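Local coordinates for protein titin (Homo sapiens, PDB 3LCY) that acts as a giant scaffold and molecular spring of the muscle sarcomere, here represented by two tandem immunoglobulin-like domains of its A-band region, at residues 109-117 with 188-197; 129-137 with 152-161. All blocks are in the same frame, centred on the assembly; numbering follows the deposited sequence.

Contact 1: residues 109-117 with 188-197; sequences LKEKYYGAV and AILDVEIQDK
Tyr113 and Leu190 meet where strand 112-116 pairs in parallel with strand 185-195, the A'-G pairing that closes one edge of the I-set immunoglobulin sandwich. The Tyr113 ring, with CG beside the backbone N (chi1 -71°), lies obliquely across Leu190 and brings CE2 to 3.7 Å from Leu190 CD2. Its hydroxyl turns back along its own segment and accepts a hydrogen bond from Lys110 N at 3.0 Å, which fixes the far end of the ring. Tyr113 and Leu190 belong to the inner face, together with Val192 and Ile194; against it pack Leu121, on Val192, and Leu123, on Leu190, both of strand 121-130. Leu109 extends the apolar seam, CD1 resting 3.8 Å from Ala188 CB, near Phe103.

The outer face is polar. Lys112 and Asp191 run side by side, as do Tyr114 and Glu193; Tyr114 CD1 touches Glu193 CB at 3.7 Å, with ring and carboxylate planes 42° apart. A bend at chi3 carries the Lys112 ammonium over to Glu193, giving a long salt bridge (NZ to OE2 3.6 Å), while Asp191 OD2 stays just beyond bridging range. The amide of Gln195 arrives obliquely at the Tyr114 ring, the two planes 40° apart.

A ladder of backbone hydrogen bonds links the strands, donors switching between them from Asp191 N to Gln195 N. Gly115 sits opposite Ile194, and CA of Ile194 makes a C-H...O contact with Gly115 O. Beyond the first rung, one water donates to both Lys110 O (2.9 Å) and Ile189 O (3.0 Å).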
ATOM      1  N   LEU A 109       3.465  19.208   0.485  1.00 38.57           N
ATOM      2  CA  LEU A 109       2.783  19.939   1.543  1.00 39.28           C
ATOM      3  C   LEU A 109       3.180  21.414   1.504  1.00 39.61           C
ATOM      4  O   LEU A 109       4.358  21.744   1.372  1.00 39.80           O
ATOM      5  CB  LEU A 109       3.126  19.348   2.911  1.00 35.33           C
ATOM      6  CG  LEU A 109       2.685  17.911   3.187  1.00 32.51           C
ATOM      7  CD1 LEU A 109       3.201  17.438   4.538  1.00 28.25           C
ATOM      8  CD2 LEU A 109       1.166  17.794   3.122  1.00 29.32           C
ATOM      9  N   LYS A 110       2.195  22.298   1.626  1.00 38.14           N
ATOM     10  CA  LYS A 110       2.461  23.732   1.692  1.00 41.37           C
ATOM     11  C   LYS A 110       2.787  24.142   3.124  1.00 42.82           C
ATOM     12  O   LYS A 110       2.479  23.419   4.068  1.00 39.24           O
ATOM     13  CB  LYS A 110       1.263  24.530   1.172  1.00 43.59           C
ATOM     14  CG  LYS A 110       0.959  24.312  -0.302  1.00 46.71           C
ATOM     15  CD  LYS A 110      -0.211  25.172  -0.756  1.00 51.76           C
ATOM     16  CE  LYS A 110       0.053  26.647  -0.494  1.00 57.59           C
ATOM     17  NZ  LYS A 110       1.287  27.127  -1.175  1.00 59.98           N
ATOM     18  N   GLU A 111       3.413  25.302   3.283  1.00 48.41           N
ATOM     19  CA  GLU A 111       3.808  25.773   4.606  1.00 50.71           C
ATOM     20  C   GLU A 111       2.602  26.178   5.441  1.00 47.07           C
ATOM     21  O   GLU A 111       2.521  25.872   6.627  1.00 44.72           O
ATOM     22  CB  GLU A 111       4.764  26.960   4.492  1.00 56.76           C
ATOM     23  CG  GLU A 111       5.281  27.457   5.833  1.00 61.85           C
ATOM     24  CD  GLU A 111       5.875  28.850   5.752  1.00 65.53           C
ATOM     25  OE1 GLU A 111       6.330  29.367   6.793  1.00 66.67           O
ATOM     26  OE2 GLU A 111       5.886  29.434   4.648  1.00 65.61           O
ATOM     27  N   LYS A 112       1.667  26.875   4.809  1.00 45.76           N
ATOM     28  CA  LYS A 112       0.504  27.409   5.506  1.00 44.16           C
ATOM     29  C   LYS A 112      -0.798  26.924   4.886  1.00 40.92           C
ATOM     30  O   LYS A 112      -0.913  26.813   3.668  1.00 40.00           O
ATOM     31  CB  LYS A 112       0.537  28.938   5.493  1.00 44.65           C
ATOM     32  CG  LYS A 112       1.707  29.532   6.256  1.00 47.16           C
ATOM     33  CD  LYS A 112       1.611  31.048   6.309  1.00 50.86           C
ATOM     34  CE  LYS A 112       0.364  31.492   7.053  1.00 51.19           C
ATOM     35  NZ  LYS A 112       0.276  32.976   7.120  1.00 52.17           N
ATOM     36  N   TYR A 113      -1.777  26.636   5.735  1.00 37.06           N
ATOM     37  CA  TYR A 113      -3.104  26.261   5.266  1.00 38.74           C
ATOM     38  C   TYR A 113      -4.150  27.173   5.887  1.00 35.37           C
ATOM     39  O   TYR A 113      -4.027  27.569   7.046  1.00 32.43           O
ATOM     40  CB  TYR A 113      -3.402  24.797   5.580  1.00 41.43           C
ATOM     41  CG  TYR A 113      -2.608  23.828   4.736  1.00 44.44           C
ATOM     42  CD1 TYR A 113      -3.055  23.452   3.475  1.00 46.56           C
ATOM     43  CD2 TYR A 113      -1.414  23.291   5.195  1.00 43.70           C
ATOM     44  CE1 TYR A 113      -2.336  22.567   2.696  1.00 49.07           C
ATOM     45  CE2 TYR A 113      -0.687  22.405   4.422  1.00 47.02           C
ATOM     46  CZ  TYR A 113      -1.153  22.047   3.175  1.00 49.68           C
ATOM     47  OH  TYR A 113      -0.431  21.165   2.405  1.00 50.89           O
ATOM     48  N   TYR A 114      -5.178  27.505   5.115  1.00 36.31           N
ATOM     49  CA  TYR A 114      -6.164  28.481   5.557  1.00 38.92           C
ATOM     50  C   TYR A 114      -7.566  27.901   5.671  1.00 39.97           C
ATOM     51  O   TYR A 114      -8.089  27.309   4.726  1.00 41.95           O
ATOM     52  CB  TYR A 114      -6.180  29.683   4.613  1.00 40.08           C
ATOM     53  CG  TYR A 114      -4.867  30.426   4.551  1.00 44.42           C
ATOM     54  CD1 TYR A 114      -4.645  31.550   5.334  1.00 41.49           C
ATOM     55  CD2 TYR A 114      -3.847  29.999   3.713  1.00 49.23           C
ATOM     56  CE1 TYR A 114      -3.446  32.230   5.280  1.00 45.37           C
ATOM     57  CE2 TYR A 114      -2.645  30.669   3.654  1.00 49.82           C
ATOM     58  CZ  TYR A 114      -2.450  31.785   4.438  1.00 50.32           C
ATOM     59  OH  TYR A 114      -1.254  32.463   4.385  1.00 54.32           O
ATOM     60  N   GLY A 115      -8.194  28.109   6.820  1.00 40.17           N
ATOM     61  CA  GLY A 115      -9.544  27.636   7.051  1.00 39.24           C
ATOM     62  C   GLY A 115     -10.499  28.783   7.322  1.00 42.27           C
ATOM     63  O   GLY A 115     -10.201  29.646   8.129  1.00 45.69           O
ATOM     64  N   ALA A 116     -11.641  28.799   6.643  1.00 39.72           N
ATOM     65  CA  ALA A 116     -12.631  29.854   6.839  1.00 37.92           C
ATOM     66  C   ALA A 116     -13.258  29.725   8.219  1.00 38.91           C
ATOM     67  O   ALA A 116     -13.504  28.620   8.687  1.00 37.18           O
ATOM     68  CB  ALA A 116     -13.690  29.790   5.768  1.00 36.70           C
ATOM     69  N   VAL A 117     -13.523  30.846   8.874  1.00 39.34           N
ATOM     70  CA  VAL A 117     -14.108  30.786  10.203  1.00 42.04           C
ATOM     71  C   VAL A 117     -15.488  30.156  10.181  1.00 39.41           C
ATOM     72  O   VAL A 117     -16.336  30.513   9.375  1.00 37.69           O
ATOM     73  CB  VAL A 117     -14.220  32.181  10.843  1.00 44.78           C
ATOM     74  CG1 VAL A 117     -14.490  32.065  12.330  1.00 42.99           C
ATOM     75  CG2 VAL A 117     -12.966  32.979  10.590  1.00 47.82           C
ATOM     76  N   ALA A 188       6.142  16.672   9.701  1.00 29.07           N
ATOM     77  CA  ALA A 188       6.005  17.926   8.976  1.00 28.86           C
ATOM     78  C   ALA A 188       5.173  18.904   9.792  1.00 27.38           C
ATOM     79  O   ALA A 188       4.256  18.503  10.508  1.00 26.78           O
ATOM     80  CB  ALA A 188       5.368  17.688   7.618  1.00 28.61           C
ATOM     81  N   ILE A 189       5.501  20.186   9.694  1.00 30.51           N
ATOM     82  CA  ILE A 189       4.777  21.210  10.435  1.00 34.70           C
ATOM     83  C   ILE A 189       3.908  22.065   9.518  1.00 35.97           C
ATOM     84  O   ILE A 189       4.394  22.661   8.556  1.00 37.32           O
ATOM     85  CB  ILE A 189       5.731  22.108  11.243  1.00 32.37           C
ATOM     86  CG1 ILE A 189       6.333  21.320  12.408  1.00 32.71           C
ATOM     87  CG2 ILE A 189       5.002  23.338  11.754  1.00 28.70           C
ATOM     88  CD1 ILE A 189       7.248  22.136  13.296  1.00 37.40           C
ATOM     89  N   LEU A 190       2.616  22.113   9.825  1.00 34.51           N
ATOM     90  CA  LEU A 190       1.662  22.877   9.031  1.00 34.66           C
ATOM     91  C   LEU A 190       1.177  24.090   9.812  1.00 35.94           C
ATOM     92  O   LEU A 190       0.637  23.955  10.910  1.00 34.14           O
ATOM     93  CB  LEU A 190       0.466  22.004   8.636  1.00 31.38           C
ATOM     94  CG  LEU A 190       0.705  20.738   7.809  1.00 32.76           C
ATOM     95  CD1 LEU A 190       1.461  19.684   8.599  1.00 29.20           C
ATOM     96  CD2 LEU A 190      -0.621  20.177   7.329  1.00 35.20           C
ATOM     97  N   ASP A 191       1.372  25.274   9.243  1.00 36.54           N
ATOM     98  CA  ASP A 191       0.929  26.504   9.882  1.00 38.65           C
ATOM     99  C   ASP A 191      -0.504  26.822   9.470  1.00 36.59           C
ATOM    100  O   ASP A 191      -0.772  27.124   8.308  1.00 38.78           O
ATOM    101  CB  ASP A 191       1.853  27.664   9.514  1.00 44.71           C
ATOM    102  CG  ASP A 191       1.729  28.829  10.471  1.00 53.04           C
ATOM    103  OD1 ASP A 191       1.429  28.589  11.661  1.00 55.29           O
ATOM    104  OD2 ASP A 191       1.933  29.982  10.037  1.00 58.24           O
ATOM    105  N   VAL A 192      -1.423  26.751  10.426  1.00 32.01           N
ATOM    106  CA  VAL A 192      -2.835  26.980  10.143  1.00 31.04           C
ATOM    107  C   VAL A 192      -3.286  28.382  10.539  1.00 36.34           C
ATOM    108  O   VAL A 192      -3.015  28.845  11.647  1.00 37.80           O
ATOM    109  CB  VAL A 192      -3.729  25.945  10.854  1.00 27.06           C
ATOM    110  CG1 VAL A 192      -5.190  26.339  10.740  1.00 27.33           C
ATOM    111  CG2 VAL A 192      -3.501  24.557  10.273  1.00 22.27           C
ATOM    112  N   GLU A 193      -3.983  29.054   9.635  1.00 40.89           N
ATOM    113  CA  GLU A 193      -4.478  30.396   9.880  1.00 44.79           C
ATOM    114  C   GLU A 193      -5.984  30.426   9.646  1.00 47.64           C
ATOM    115  O   GLU A 193      -6.472  29.831   8.695  1.00 45.11           O
ATOM    116  CB  GLU A 193      -3.780  31.386   8.951  1.00 46.54           C
ATOM    117  CG  GLU A 193      -3.755  32.811   9.458  1.00 52.39           C
ATOM    118  CD  GLU A 193      -2.678  33.050  10.497  1.00 54.35           C
ATOM    119  OE1 GLU A 193      -2.998  33.588  11.572  1.00 56.26           O
ATOM    120  OE2 GLU A 193      -1.512  32.703  10.240  1.00 52.80           O
ATOM    121  N   ILE A 194      -6.722  31.115  10.510  1.00 52.03           N
ATOM    122  CA  ILE A 194      -8.173  31.196  10.367  1.00 53.39           C
ATOM    123  C   ILE A 194      -8.604  32.572   9.866  1.00 58.53           C
ATOM    124  O   ILE A 194      -8.256  33.589  10.451  1.00 60.36           O
ATOM    125  CB  ILE A 194      -8.886  30.891  11.690  1.00 51.84           C
ATOM    126  CG1 ILE A 194      -8.281  29.650  12.343  1.00 48.32           C
ATOM    127  CG2 ILE A 194     -10.369  30.698  11.461  1.00 51.87           C
ATOM    128  CD1 ILE A 194      -8.361  28.414  11.491  1.00 47.45           C
ATOM    129  N   GLN A 195      -9.367  32.591   8.776  1.00 63.25           N
ATOM    130  CA  GLN A 195      -9.848  33.830   8.175  1.00 68.43           C
ATOM    131  C   GLN A 195     -11.343  34.020   8.340  1.00 75.41           C
ATOM    132  O   GLN A 195     -12.119  33.129   8.010  1.00 77.35           O
ATOM    133  CB  GLN A 195      -9.572  33.822   6.671  1.00 67.31           C
ATOM    134  CG  GLN A 195      -8.154  34.090   6.246  1.00 67.49           C
ATOM    135  CD  GLN A 195      -7.944  33.766   4.778  1.00 69.04           C
ATOM    136  OE1 GLN A 195      -8.436  32.754   4.283  1.00 69.49           O
ATOM    137  NE2 GLN A 195      -7.217  34.625   4.076  1.00 67.81           N
ATOM    138  N   ASP A 196     -11.734  35.193   8.824  1.00 80.07           N
ATOM    139  CA  ASP A 196     -13.136  35.535   9.006  1.00 82.81           C
ATOM    140  C   ASP A 196     -13.795  35.565   7.634  1.00 84.03           C
ATOM    141  O   ASP A 196     -13.402  36.350   6.780  1.00 83.14           O
ATOM    142  CB  ASP A 196     -13.261  36.921   9.651  1.00 83.73           C
ATOM    143  CG  ASP A 196     -13.575  36.867  11.140  1.00 85.65           C
ATOM    144  OD1 ASP A 196     -13.328  35.843  11.792  1.00 86.79           O
ATOM    145  OD2 ASP A 196     -14.074  37.873  11.671  1.00 86.55           O
ATOM    146  N   LYS A 197     -14.793  34.714   7.419  1.00 85.61           N
ATOM    147  CA  LYS A 197     -15.486  34.672   6.132  1.00 87.50           C
ATOM    148  C   LYS A 197     -16.741  33.798   6.165  1.00 87.38           C
ATOM    149  O   LYS A 197     -17.546  33.810   5.231  1.00 87.81           O
ATOM    150  CB  LYS A 197     -14.542  34.190   5.030  1.00 89.18           C
ATOM    151  CG  LYS A 197     -13.206  34.888   5.021  1.00 88.95           C
ATOM    152  CD  LYS A 197     -12.502  34.759   3.693  1.00 89.52           C
ATOM    153  CE  LYS A 197     -11.187  35.512   3.709  1.00 88.71           C
ATOM    154  NZ  LYS A 197     -11.353  36.940   4.063  1.00 87.01           N
TER
HETATM  155  O   HOH W   1       3.884  21.579   5.819  1.00 40.86           O

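Contact 2: residues 129-137 with 152-161; sequences GRPVPAMTW and IENTEHYTHL
Trp137 reaches across the immunoglobulin sandwich from strand 134-139 to meet Ile152, Thr159 and Leu161 of the opposing sheet; it matches the core tryptophan of strand C that marks this fold. From CB the side chain swings to the side of the backbone N (chi1 -79°), which points the indole into the space between the sheets. CD1 touches Ile152 CG2 at 3.7 Å. Next round the ring, NE1 donates to Thr159 OG1 at 2.7 Å, the oxygen lying close to the indole plane. At the fused bond, CE2 meets Leu161 CB and CD2 meets Leu161 CD2, which also touches CE3 on the six-membered ring. That methyl makes a CH-pi contact, 4.0 Å from the ring centroid. Farther out, CZ2 lies near Thr159 O and Leu161 CB, and CZ3 near Leu161 CD2. Val125 and Val177 also touch the Trp137 side chain.

Two residues earlier, Met135 threads past Thr159 in the opposite direction, its SD 3.7 Å from Thr159 CB. A bend at chi3 turns CE onto Asn154 CB and the nearby Thr155 carbonyl. At the loop end, Arg130 NH1 and NH2 both donate to Glu156 O, at 2.9 and 2.8 Å, with the oxygen in the guanidinium plane. Arg130 NE is salt-bridged to Glu75, a residue of the first I-set domain.

Thr159 OG1 in turn donates to Asn154 OD1, and Asn154 ND2 is joined to Met135 O through a water. The hydroxyl therefore accepts from the indole while giving its own proton onward, so the buried NE1 is satisfied; its in-plane bond, together with Leu161 over one face, would restrain the ring's rotation.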
ATOM      1  N   GLY A 129       4.901   4.772   3.345  1.00 19.77           N
ATOM      2  CA  GLY A 129       5.516   4.045   4.423  1.00 19.82           C
ATOM      3  C   GLY A 129       5.047   2.624   4.596  1.00 22.58           C
ATOM      4  O   GLY A 129       3.914   2.399   4.787  1.00 23.09           O
ATOM      5  N   ARG A 130       5.946   1.653   4.540  1.00 23.95           N
ATOM      6  CA  ARG A 130       5.556   0.260   4.746  1.00 22.00           C
ATOM      7  C   ARG A 130       6.507  -0.374   5.751  1.00 23.41           C
ATOM      8  O   ARG A 130       7.706  -0.222   5.621  1.00 27.17           O
ATOM      9  CB  ARG A 130       5.537  -0.517   3.433  1.00 22.41           C
ATOM     10  CG  ARG A 130       4.346  -0.200   2.553  1.00 23.84           C
ATOM     11  CD  ARG A 130       3.041  -0.265   3.326  1.00 22.57           C
ATOM     12  NE  ARG A 130       1.881  -0.088   2.460  1.00 22.06           N
ATOM     13  CZ  ARG A 130       1.125   1.000   2.425  1.00 19.02           C
ATOM     14  NH1 ARG A 130       1.395   2.021   3.212  1.00 18.14           N
ATOM     15  NH2 ARG A 130       0.097   1.061   1.598  1.00 19.72           N
ATOM     16  N   PRO A 131       6.003  -1.067   6.764  1.00 26.13           N
ATOM     17  CA  PRO A 131       4.581  -1.311   7.015  1.00 28.57           C
ATOM     18  C   PRO A 131       3.865  -0.042   7.435  1.00 28.16           C
ATOM     19  O   PRO A 131       4.517   0.928   7.795  1.00 30.34           O
ATOM     20  CB  PRO A 131       4.609  -2.283   8.191  1.00 31.47           C
ATOM     21  CG  PRO A 131       5.912  -2.043   8.841  1.00 29.53           C
ATOM     22  CD  PRO A 131       6.851  -1.782   7.726  1.00 26.71           C
ATOM     23  N   VAL A 132       2.541  -0.042   7.392  1.00 23.54           N
ATOM     24  CA  VAL A 132       1.816   1.160   7.744  1.00 20.59           C
ATOM     25  C   VAL A 132       2.313   1.645   9.091  1.00 22.95           C
ATOM     26  O   VAL A 132       2.364   0.913  10.069  1.00 24.68           O
ATOM     27  CB  VAL A 132       0.315   0.868   7.805  1.00 20.34           C
ATOM     28  CG1 VAL A 132      -0.469   2.115   8.127  1.00 18.30           C
ATOM     29  CG2 VAL A 132      -0.139   0.271   6.503  1.00 19.14           C
ATOM     30  N   PRO A 133       2.684   2.916   9.101  1.00 23.04           N
ATOM     31  CA  PRO A 133       3.235   3.599  10.269  1.00 20.68           C
ATOM     32  C   PRO A 133       2.248   4.137  11.277  1.00 20.28           C
ATOM     33  O   PRO A 133       1.096   4.383  10.960  1.00 19.53           O
ATOM     34  CB  PRO A 133       3.964   4.777   9.639  1.00 18.48           C
ATOM     35  CG  PRO A 133       3.154   5.101   8.455  1.00 18.95           C
ATOM     36  CD  PRO A 133       2.577   3.815   7.944  1.00 19.78           C
ATOM     37  N   ALA A 134       2.721   4.327  12.500  1.00 21.04           N
ATOM     38  CA  ALA A 134       1.882   4.884  13.529  1.00 22.21           C
ATOM     39  C   ALA A 134       1.784   6.331  13.084  1.00 23.87           C
ATOM     40  O   ALA A 134       2.789   6.962  12.788  1.00 27.25           O
ATOM     41  CB  ALA A 134       2.554   4.778  14.862  1.00 22.45           C
ATOM     42  N   MET A 135       0.573   6.858  13.038  1.00 23.55           N
ATOM     43  CA  MET A 135       0.351   8.221  12.601  1.00 25.41           C
ATOM     44  C   MET A 135      -0.143   9.058  13.760  1.00 25.95           C
ATOM     45  O   MET A 135      -1.011   8.633  14.512  1.00 29.36           O
ATOM     46  CB  MET A 135      -0.632   8.237  11.430  1.00 28.14           C
ATOM     47  CG  MET A 135      -0.077   7.566  10.182  1.00 30.22           C
ATOM     48  SD  MET A 135      -1.236   7.315   8.829  1.00 38.55           S
ATOM     49  CE  MET A 135      -1.943   5.738   9.245  1.00 17.12           C
ATOM     50  N   THR A 136       0.425  10.244  13.920  1.00 22.78           N
ATOM     51  CA  THR A 136       0.025  11.103  15.029  1.00 25.92           C
ATOM     52  C   THR A 136      -0.092  12.572  14.619  1.00 25.47           C
ATOM     53  O   THR A 136       0.701  13.069  13.818  1.00 23.41           O
ATOM     54  CB  THR A 136       1.015  10.992  16.207  1.00 27.95           C
ATOM     55  OG1 THR A 136       1.174   9.617  16.583  1.00 27.08           O
ATOM     56  CG2 THR A 136       0.514  11.779  17.403  1.00 29.04           C
ATOM     57  N   TRP A 137      -1.083  13.258  15.178  1.00 26.37           N
ATOM     58  CA  TRP A 137      -1.268  14.685  14.937  1.00 23.11           C
ATOM     59  C   TRP A 137      -1.099  15.484  16.224  1.00 19.80           C
ATOM     60  O   TRP A 137      -1.551  15.065  17.291  1.00 19.08           O
ATOM     61  CB  TRP A 137      -2.650  14.958  14.338  1.00 14.42           C
ATOM     62  CG  TRP A 137      -2.746  14.657  12.874  1.00 18.32           C
ATOM     63  CD1 TRP A 137      -3.112  13.473  12.301  1.00 19.09           C
ATOM     64  CD2 TRP A 137      -2.477  15.557  11.793  1.00 19.05           C
ATOM     65  NE1 TRP A 137      -3.086  13.580  10.933  1.00 18.12           N
ATOM     66  CE2 TRP A 137      -2.698  14.852  10.594  1.00 16.84           C
ATOM     67  CE3 TRP A 137      -2.067  16.893  11.722  1.00 20.73           C
ATOM     68  CZ2 TRP A 137      -2.526  15.431   9.342  1.00 16.07           C
ATOM     69  CZ3 TRP A 137      -1.896  17.469  10.476  1.00 20.02           C
ATOM     70  CH2 TRP A 137      -2.126  16.738   9.302  1.00 19.59           C
ATOM     71  N   ILE A 152      -9.918  12.002  12.968  1.00 30.57           N
ATOM     72  CA  ILE A 152      -8.688  11.646  12.277  1.00 31.77           C
ATOM     73  C   ILE A 152      -8.813  10.273  11.629  1.00 32.32           C
ATOM     74  O   ILE A 152      -8.809   9.254  12.316  1.00 33.09           O
ATOM     75  CB  ILE A 152      -7.493  11.631  13.249  1.00 31.19           C
ATOM     76  CG1 ILE A 152      -7.450  12.924  14.068  1.00 31.62           C
ATOM     77  CG2 ILE A 152      -6.188  11.423  12.493  1.00 32.42           C
ATOM     78  CD1 ILE A 152      -6.399  12.921  15.160  1.00 32.78           C
ATOM     79  N   GLU A 153      -8.930  10.244  10.306  1.00 32.03           N
ATOM     80  CA  GLU A 153      -8.987   8.974   9.591  1.00 32.03           C
ATOM     81  C   GLU A 153      -7.618   8.569   9.057  1.00 26.65           C
ATOM     82  O   GLU A 153      -7.039   9.256   8.215  1.00 18.85           O
ATOM     83  CB  GLU A 153     -10.007   9.022   8.453  1.00 37.75           C
ATOM     84  CG  GLU A 153      -9.910   7.831   7.509  1.00 47.05           C
ATOM     85  CD  GLU A 153     -11.167   7.625   6.687  1.00 55.22           C
ATOM     86  OE1 GLU A 153     -11.050   7.390   5.465  1.00 55.11           O
ATOM     87  OE2 GLU A 153     -12.274   7.694   7.265  1.00 59.85           O
ATOM     88  N   ASN A 154      -7.107   7.451   9.556  1.00 26.02           N
ATOM     89  CA  ASN A 154      -5.809   6.947   9.125  1.00 23.42           C
ATOM     90  C   ASN A 154      -5.924   5.749   8.183  1.00 24.13           C
ATOM     91  O   ASN A 154      -6.610   4.769   8.478  1.00 23.50           O
ATOM     92  CB  ASN A 154      -4.929   6.616  10.332  1.00 23.53           C
ATOM     93  CG  ASN A 154      -4.424   7.859  11.039  1.00 28.90           C
ATOM     94  OD1 ASN A 154      -4.334   8.930  10.441  1.00 30.01           O
ATOM     95  ND2 ASN A 154      -4.093   7.721  12.317  1.00 31.25           N
ATOM     96  N   THR A 155      -5.239   5.845   7.049  1.00 23.79           N
ATOM     97  CA  THR A 155      -5.300   4.833   6.000  1.00 28.48           C
ATOM     98  C   THR A 155      -3.889   4.439   5.571  1.00 27.38           C
ATOM     99  O   THR A 155      -2.923   5.130   5.897  1.00 28.00           O
ATOM    100  CB  THR A 155      -6.110   5.357   4.788  1.00 32.19           C
ATOM    101  OG1 THR A 155      -7.508   5.336   5.102  1.00 31.88           O
ATOM    102  CG2 THR A 155      -5.875   4.513   3.544  1.00 37.21           C
ATOM    103  N   GLU A 156      -3.771   3.327   4.852  1.00 24.26           N
ATOM    104  CA  GLU A 156      -2.482   2.874   4.343  1.00 24.21           C
ATOM    105  C   GLU A 156      -1.997   3.751   3.189  1.00 21.48           C
ATOM    106  O   GLU A 156      -0.996   3.445   2.543  1.00 20.88           O
ATOM    107  CB  GLU A 156      -2.551   1.408   3.907  1.00 26.51           C
ATOM    108  CG  GLU A 156      -3.216   1.172   2.559  1.00 29.48           C
ATOM    109  CD  GLU A 156      -4.731   1.169   2.633  1.00 33.61           C
ATOM    110  OE1 GLU A 156      -5.284   1.492   3.705  1.00 32.14           O
ATOM    111  OE2 GLU A 156      -5.371   0.840   1.612  1.00 37.03           O
ATOM    112  N   HIS A 157      -2.703   4.849   2.942  1.00 24.47           N
ATOM    113  CA  HIS A 157      -2.323   5.765   1.873  1.00 24.12           C
ATOM    114  C   HIS A 157      -2.251   7.214   2.342  1.00 26.89           C
ATOM    115  O   HIS A 157      -1.620   8.050   1.695  1.00 30.86           O
ATOM    116  CB  HIS A 157      -3.283   5.643   0.686  1.00 26.22           C
ATOM    117  CG  HIS A 157      -3.128   4.382  -0.089  1.00 32.56           C
ATOM    118  ND1 HIS A 157      -1.918   3.963  -0.619  1.00 35.09           N
ATOM    119  CD2 HIS A 157      -4.027   3.429  -0.460  1.00 30.89           C
ATOM    120  CE1 HIS A 157      -2.076   2.828  -1.256  1.00 34.64           C
ATOM    121  NE2 HIS A 157      -3.358   2.480  -1.174  1.00 33.31           N
ATOM    122  N   TYR A 158      -2.896   7.517   3.464  1.00 22.82           N
ATOM    123  CA  TYR A 158      -2.924   8.891   3.957  1.00 21.02           C
ATOM    124  C   TYR A 158      -3.347   8.988   5.418  1.00 18.56           C
ATOM    125  O   TYR A 158      -3.878   8.038   5.992  1.00 17.04           O
ATOM    126  CB  TYR A 158      -3.868   9.743   3.101  1.00 23.14           C
ATOM    127  CG  TYR A 158      -5.292   9.230   3.081  1.00 20.99           C
ATOM    128  CD1 TYR A 158      -5.791   8.554   1.975  1.00 18.37           C
ATOM    129  CD2 TYR A 158      -6.132   9.410   4.173  1.00 19.10           C
ATOM    130  CE1 TYR A 158      -7.087   8.078   1.955  1.00 17.30           C
ATOM    131  CE2 TYR A 158      -7.430   8.938   4.163  1.00 20.47           C
ATOM    132  CZ  TYR A 158      -7.902   8.271   3.050  1.00 20.22           C
ATOM    133  OH  TYR A 158      -9.191   7.793   3.025  1.00 20.33           O
ATOM    134  N   THR A 159      -3.106  10.154   6.008  1.00 19.95           N
ATOM    135  CA  THR A 159      -3.656  10.487   7.312  1.00 19.10           C
ATOM    136  C   THR A 159      -4.522  11.736   7.166  1.00 22.47           C
ATOM    137  O   THR A 159      -4.051  12.784   6.722  1.00 20.32           O
ATOM    138  CB  THR A 159      -2.549  10.709   8.357  1.00 18.39           C
ATOM    139  OG1 THR A 159      -3.127  11.212   9.567  1.00 21.65           O
ATOM    140  CG2 THR A 159      -1.513  11.693   7.841  1.00 17.91           C
ATOM    141  N   HIS A 160      -5.796  11.609   7.522  1.00 25.81           N
ATOM    142  CA  HIS A 160      -6.770  12.659   7.248  1.00 27.16           C
ATOM    143  C   HIS A 160      -7.318  13.284   8.525  1.00 27.24           C
ATOM    144  O   HIS A 160      -8.010  12.626   9.300  1.00 26.46           O
ATOM    145  CB  HIS A 160      -7.917  12.099   6.401  1.00 28.90           C
ATOM    146  CG  HIS A 160      -8.853  13.144   5.880  1.00 33.40           C
ATOM    147  ND1 HIS A 160      -8.706  13.726   4.645  1.00 35.93           N
ATOM    148  CD2 HIS A 160      -9.954  13.714   6.438  1.00 36.54           C
ATOM    149  CE1 HIS A 160      -9.674  14.610   4.453  1.00 36.65           C
ATOM    150  NE2 HIS A 160     -10.440  14.618   5.529  1.00 37.22           N
ATOM    151  N   LEU A 161      -7.006  14.559   8.736  1.00 24.27           N
ATOM    152  CA  LEU A 161      -7.496  15.289   9.901  1.00 21.30           C
ATOM    153  C   LEU A 161      -8.610  16.254   9.513  1.00 25.65           C
ATOM    154  O   LEU A 161      -8.418  17.130   8.671  1.00 27.72           O
ATOM    155  CB  LEU A 161      -6.358  16.060  10.576  1.00 23.42           C
ATOM    156  CG  LEU A 161      -6.764  17.035  11.686  1.00 24.48           C
ATOM    157  CD1 LEU A 161      -7.372  16.290  12.863  1.00 26.11           C
ATOM    158  CD2 LEU A 161      -5.576  17.868  12.141  1.00 22.72           C
TER
HETATM  159  O   HOH W   2      -3.699  10.124  14.241  1.00 27.64           O

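Both contacts belong to the second immunoglobulin domain, their centres about 20 Å apart. Contact 2 is nested inside the chain loop that contact 1 closes: strand 112-116 leads directly into strand 121-130, and the chain returns through strand 185-195 at its end. Contact 1 lies within one sheet, at the edge formed by strand 112-116, and that sheet also includes strand 134-139 of contact 2. Contact 2 mostly spans the sandwich, from strand 134-139 to strands 150-154 and 158-163, while Arg130 joins it from strand 121-130, which pairs with 158-163. The two meet in the shared core, where Leu190 CD2 approaches Trp137 CH2 at 4.2 Å. Contact 1 thus closes the domain's edge, whereas contact 2 ties its sheets together and reaches the neighbouring domain.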